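Deferrochelatase (Vibrio cholerae, PDB 5DE0) binds heme b and probably acts as a dye-decolorizing (DyP-type) peroxidase. Local coordinates at residues B[29-41]-B[291-303]. Residues are numbered along the deposited sequence; the frame is centred on the assembly and turned at random.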
loop_
_atom_site.group_PDB
_atom_site.type_symbol
_atom_site.label_atom_id
_atom_site.label_comp_id
_atom_site.label_asym_id
_atom_site.label_seq_id
_atom_site.Cartn_x
_atom_site.Cartn_y
_atom_site.Cartn_z
ATOM N N ASN B 29 16.230 24.070 -6.539
ATOM C CA ASN B 29 15.547 24.919 -5.559
ATOM C C ASN B 29 15.712 24.422 -4.129
ATOM O O ASN B 29 14.735 24.271 -3.397
ATOM C CB ASN B 29 14.058 25.033 -5.901
ATOM C CG ASN B 29 13.806 25.916 -7.107
ATOM O OD1 ASN B 29 14.488 26.920 -7.308
ATOM N ND2 ASN B 29 12.822 25.547 -7.917
ATOM N N HIS B 30 16.962 24.177 -3.747
ATOM C CA HIS B 30 17.298 23.556 -2.469
ATOM C C HIS B 30 16.730 24.304 -1.262
ATOM O O HIS B 30 16.348 23.687 -0.268
ATOM C CB HIS B 30 18.818 23.440 -2.333
ATOM C CG HIS B 30 19.444 22.505 -3.321
ATOM N ND1 HIS B 30 19.369 22.698 -4.683
ATOM C CD2 HIS B 30 20.159 21.368 -3.142
ATOM C CE1 HIS B 30 20.009 21.721 -5.301
ATOM N NE2 HIS B 30 20.497 20.901 -4.388
ATOM N N ALA B 31 16.671 25.631 -1.348
ATOM C CA ALA B 31 16.163 26.437 -0.243
ATOM C C ALA B 31 14.659 26.234 -0.073
ATOM O O ALA B 31 14.152 26.205 1.051
ATOM C CB ALA B 31 16.480 27.903 -0.459
ATOM N N HIS B 32 13.952 26.088 -1.190
ATOM C CA HIS B 32 12.512 25.867 -1.155
ATOM C C HIS B 32 12.212 24.475 -0.601
ATOM O O HIS B 32 11.228 24.278 0.117
ATOM C CB HIS B 32 11.896 26.021 -2.551
ATOM C CG HIS B 32 12.140 27.359 -3.186
ATOM N ND1 HIS B 32 12.981 28.302 -2.645
ATOM C CD2 HIS B 32 11.646 27.900 -4.328
ATOM C CE1 HIS B 32 13.003 29.371 -3.426
ATOM N NE2 HIS B 32 12.201 29.152 -4.449
ATOM N N VAL B 33 13.072 23.518 -0.937
ATOM C CA VAL B 33 12.911 22.143 -0.486
ATOM C C VAL B 33 13.132 22.024 1.020
ATOM O O VAL B 33 12.355 21.369 1.717
ATOM C CB VAL B 33 13.876 21.197 -1.221
ATOM C CG1 VAL B 33 13.758 19.790 -0.664
ATOM C CG2 VAL B 33 13.590 21.209 -2.715
ATOM N N LEU B 34 14.190 22.664 1.513
ATOM C CA LEU B 34 14.501 22.656 2.940
ATOM C C LEU B 34 13.361 23.251 3.764
ATOM O O LEU B 34 12.994 22.716 4.813
ATOM C CB LEU B 34 15.797 23.423 3.213
ATOM C CG LEU B 34 16.251 23.493 4.673
ATOM C CD1 LEU B 34 16.377 22.095 5.259
ATOM C CD2 LEU B 34 17.568 24.245 4.791
ATOM N N GLN B 35 12.803 24.358 3.279
ATOM C CA GLN B 35 11.679 25.009 3.941
ATOM C C GLN B 35 10.482 24.074 4.025
ATOM O O GLN B 35 9.846 23.960 5.074
ATOM C CB GLN B 35 11.285 26.294 3.207
ATOM C CG GLN B 35 12.271 27.436 3.369
ATOM C CD GLN B 35 11.771 28.728 2.747
ATOM O OE1 GLN B 35 10.630 28.810 2.293
ATOM N NE2 GLN B 35 12.625 29.746 2.724
ATOM N N ALA B 36 10.180 23.412 2.913
ATOM C CA ALA B 36 9.065 22.475 2.850
ATOM C C ALA B 36 9.261 21.299 3.806
ATOM O O ALA B 36 8.295 20.773 4.358
ATOM C CB ALA B 36 8.880 21.976 1.431
ATOM N N LEU B 37 10.511 20.890 4.001
ATOM C CA LEU B 37 10.815 19.800 4.926
ATOM C C LEU B 37 10.654 20.254 6.373
ATOM O O LEU B 37 10.187 19.497 7.226
ATOM C CB LEU B 37 12.232 19.271 4.691
ATOM C CG LEU B 37 12.473 18.566 3.355
ATOM C CD1 LEU B 37 13.938 18.198 3.201
ATOM C CD2 LEU B 37 11.593 17.332 3.228
ATOM N N LYS B 38 11.041 21.496 6.643
ATOM C CA LYS B 38 10.913 22.065 7.979
ATOM C C LYS B 38 9.458 22.244 8.390
ATOM O O LYS B 38 9.138 22.245 9.579
ATOM C CB LYS B 38 11.620 23.418 8.059
ATOM C CG LYS B 38 13.128 23.359 8.004
ATOM C CD LYS B 38 13.702 24.737 8.275
ATOM C CE LYS B 38 15.199 24.753 8.103
ATOM N NZ LYS B 38 15.769 26.080 8.470
ATOM N N ALA B 39 8.586 22.415 7.401
ATOM C CA ALA B 39 7.179 22.693 7.656
ATOM C C ALA B 39 6.377 21.415 7.882
ATOM O O ALA B 39 5.177 21.468 8.156
ATOM C CB ALA B 39 6.586 23.492 6.504
ATOM N N LEU B 40 7.040 20.270 7.763
ATOM C CA LEU B 40 6.381 18.983 7.977
ATOM C C LEU B 40 5.869 18.786 9.413
ATOM O O LEU B 40 4.725 18.361 9.588
ATOM C CB LEU B 40 7.317 17.834 7.586
ATOM C CG LEU B 40 7.509 17.621 6.085
ATOM C CD1 LEU B 40 8.431 16.443 5.815
ATOM C CD2 LEU B 40 6.162 17.418 5.406
ATOM N N PRO B 41 6.694 19.089 10.443
ATOM C CA PRO B 41 6.173 18.948 11.810
ATOM C C PRO B 41 4.911 19.769 12.082
ATOM O O PRO B 41 4.000 19.280 12.751
ATOM C CB PRO B 41 7.329 19.453 12.676
ATOM C CG PRO B 41 8.537 19.173 11.877
ATOM C CD PRO B 41 8.136 19.407 10.452
ATOM N N ALA B 291 19.050 12.139 11.863
ATOM C CA ALA B 291 17.842 12.882 12.178
ATOM C C ALA B 291 18.126 13.824 13.335
ATOM O O ALA B 291 18.267 13.388 14.475
ATOM C CB ALA B 291 16.700 11.942 12.513
ATOM N N PRO B 292 18.209 15.131 13.045
ATOM C CA PRO B 292 18.535 16.097 14.096
ATOM C C PRO B 292 17.376 16.288 15.066
ATOM O O PRO B 292 16.272 15.805 14.806
ATOM C CB PRO B 292 18.812 17.384 13.314
ATOM C CG PRO B 292 17.965 17.257 12.098
ATOM C CD PRO B 292 17.945 15.791 11.752
ATOM N N SER B 293 17.629 16.973 16.175
ATOM C CA SER B 293 16.570 17.362 17.095
ATOM C C SER B 293 15.594 18.302 16.394
ATOM O O SER B 293 15.876 18.798 15.300
ATOM C CB SER B 293 17.159 18.029 18.337
ATOM O OG SER B 293 17.998 19.109 17.971
ATOM N N GLN B 294 14.446 18.542 17.017
ATOM C CA GLN B 294 13.443 19.424 16.433
ATOM C C GLN B 294 13.990 20.837 16.265
ATOM O O GLN B 294 13.707 21.510 15.273
ATOM C CB GLN B 294 12.182 19.453 17.296
ATOM C CG GLN B 294 11.604 18.086 17.610
ATOM C CD GLN B 294 10.240 18.176 18.263
ATOM O OE1 GLN B 294 9.537 19.176 18.118
ATOM N NE2 GLN B 294 9.858 17.132 18.989
ATOM N N VAL B 295 14.782 21.273 17.240
ATOM C CA VAL B 295 15.356 22.613 17.227
ATOM C C VAL B 295 16.355 22.787 16.087
ATOM O O VAL B 295 16.256 23.736 15.310
ATOM C CB VAL B 295 16.055 22.941 18.561
ATOM C CG1 VAL B 295 16.758 24.286 18.478
ATOM C CG2 VAL B 295 15.048 22.932 19.700
ATOM N N MET B 296 17.311 21.869 15.989
ATOM C CA MET B 296 18.327 21.942 14.944
ATOM C C MET B 296 17.696 21.887 13.557
ATOM O O MET B 296 18.127 22.590 12.645
ATOM C CB MET B 296 19.352 20.815 15.101
ATOM C CG MET B 296 20.349 20.738 13.953
ATOM S SD MET B 296 21.710 19.592 14.239
ATOM C CE MET B 296 22.575 20.418 15.571
ATOM N N LEU B 297 16.666 21.058 13.409
ATOM C CA LEU B 297 15.949 20.934 12.144
ATOM C C LEU B 297 15.402 22.282 11.680
ATOM O O LEU B 297 15.456 22.610 10.497
ATOM C CB LEU B 297 14.807 19.922 12.273
ATOM C CG LEU B 297 13.913 19.752 11.041
ATOM C CD1 LEU B 297 14.730 19.302 9.840
ATOM C CD2 LEU B 297 12.781 18.771 11.322
ATOM N N GLN B 298 14.885 23.064 12.623
ATOM C CA GLN B 298 14.324 24.372 12.307
ATOM C C GLN B 298 15.411 25.436 12.169
ATOM O O GLN B 298 15.147 26.542 11.697
ATOM C CB GLN B 298 13.313 24.790 13.379
ATOM C CG GLN B 298 12.136 23.837 13.517
ATOM C CD GLN B 298 11.328 23.719 12.239
ATOM O OE1 GLN B 298 11.032 24.718 11.584
ATOM N NE2 GLN B 298 10.969 22.491 11.876
ATOM N N GLU B 299 16.631 25.098 12.578
ATOM C CA GLU B 299 17.743 26.043 12.532
ATOM C C GLU B 299 18.709 25.758 11.387
ATOM O O GLU B 299 19.670 26.498 11.182
ATOM C CB GLU B 299 18.508 26.036 13.859
ATOM C CG GLU B 299 17.722 26.582 15.039
ATOM C CD GLU B 299 17.394 28.057 14.899
ATOM O OE1 GLU B 299 18.102 28.761 14.146
ATOM O OE2 GLU B 299 16.427 28.516 15.544
ATOM N N LEU B 300 18.464 24.680 10.650
ATOM C CA LEU B 300 19.324 24.319 9.528
ATOM C C LEU B 300 19.200 25.337 8.404
ATOM O O LEU B 300 18.100 25.743 8.041
ATOM C CB LEU B 300 18.979 22.921 9.005
ATOM C CG LEU B 300 19.429 21.737 9.860
ATOM C CD1 LEU B 300 18.896 20.428 9.293
ATOM C CD2 LEU B 300 20.945 21.700 9.971
ATOM N N THR B 301 20.335 25.756 7.859
ATOM C CA THR B 301 20.342 26.706 6.752
ATOM C C THR B 301 21.398 26.335 5.717
ATOM O O THR B 301 22.453 25.797 6.056
ATOM C CB THR B 301 20.597 28.152 7.241
ATOM O OG1 THR B 301 21.674 28.156 8.186
ATOM C CG2 THR B 301 19.348 28.728 7.895
ATOM N N LEU B 302 21.106 26.627 4.452
ATOM C CA LEU B 302 22.040 26.342 3.370
ATOM C C LEU B 302 23.177 27.361 3.337
ATOM O O LEU B 302 23.055 28.457 3.887
ATOM C CB LEU B 302 21.312 26.318 2.027
ATOM C CG LEU B 302 20.256 25.223 1.866
ATOM C CD1 LEU B 302 19.518 25.393 0.555
ATOM C CD2 LEU B 302 20.886 23.842 1.949
ATOM N N LYS B 303 24.279 26.993 2.693
ATOM C CA LYS B 303 25.451 27.854 2.638
ATOM C C LYS B 303 25.556 28.554 1.287
ATOM O O LYS B 303 25.861 29.748 1.220
ATOM C CB LYS B 303 26.718 27.046 2.920
ATOM C CG LYS B 303 27.083 26.057 1.821
ATOM C CD LYS B 303 27.960 24.930 2.355
ATOM C CE LYS B 303 29.191 25.454 3.079
ATOM N NZ LYS B 303 30.016 24.347 3.638
#
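K38, on the last turn of helix 30-38, meets Q298 in the segment of helix 294-299, their CA atoms 6.0 Å apart. The two helices run nearly antiparallel, at 152°. Their axes come within 10.0 Å. Beyond its helix the second segment continues as an extended tail back along helix 30-38, bringing L302 beside A31. Lysine suits the junction because its long chain can reach across to backbone carbonyls of 297-300. With CG anti to its own carbonyl carbon (chi1 -70°) and the rest extended, its methylenes pass alongside L297 O. K38 NZ points to L300 O, at a modelled 2.4 Å that is too short to be taken literally, and makes a weak bond to Q298 O. Q298 returns the grip: its side chain, bent at its second torsion, turns NE2 back to K38 O at 2.9 Å. The bond is nearly straight (170°), lies on a lone pair in the carbonyl plane, and leaves that oxygen close to the plane of the glutamine amide. P41, at the start of the next helix, sets its ring against L297 CD2, a loose apolar contact. At the other end L302 lays CD1 over the first turn of helix 30-38, 3.6 Å from H30 CB and close to A31, whose small methyl lets the leucine approach the backbone. L34 and L302 lie alongside with their chains pointing opposite ways, CD2 of L34 lying 4.1 Å from L302 CG; leucine suits this buried apolar face. The ring of H30 also meets that of H69, the planes nearly parallel. The contact joins the C-terminal tail, which follows the last strand of the second ferredoxin-like sheet, to a helix of the N-terminal half, a packing between the two α/β halves of the DyP-type fold.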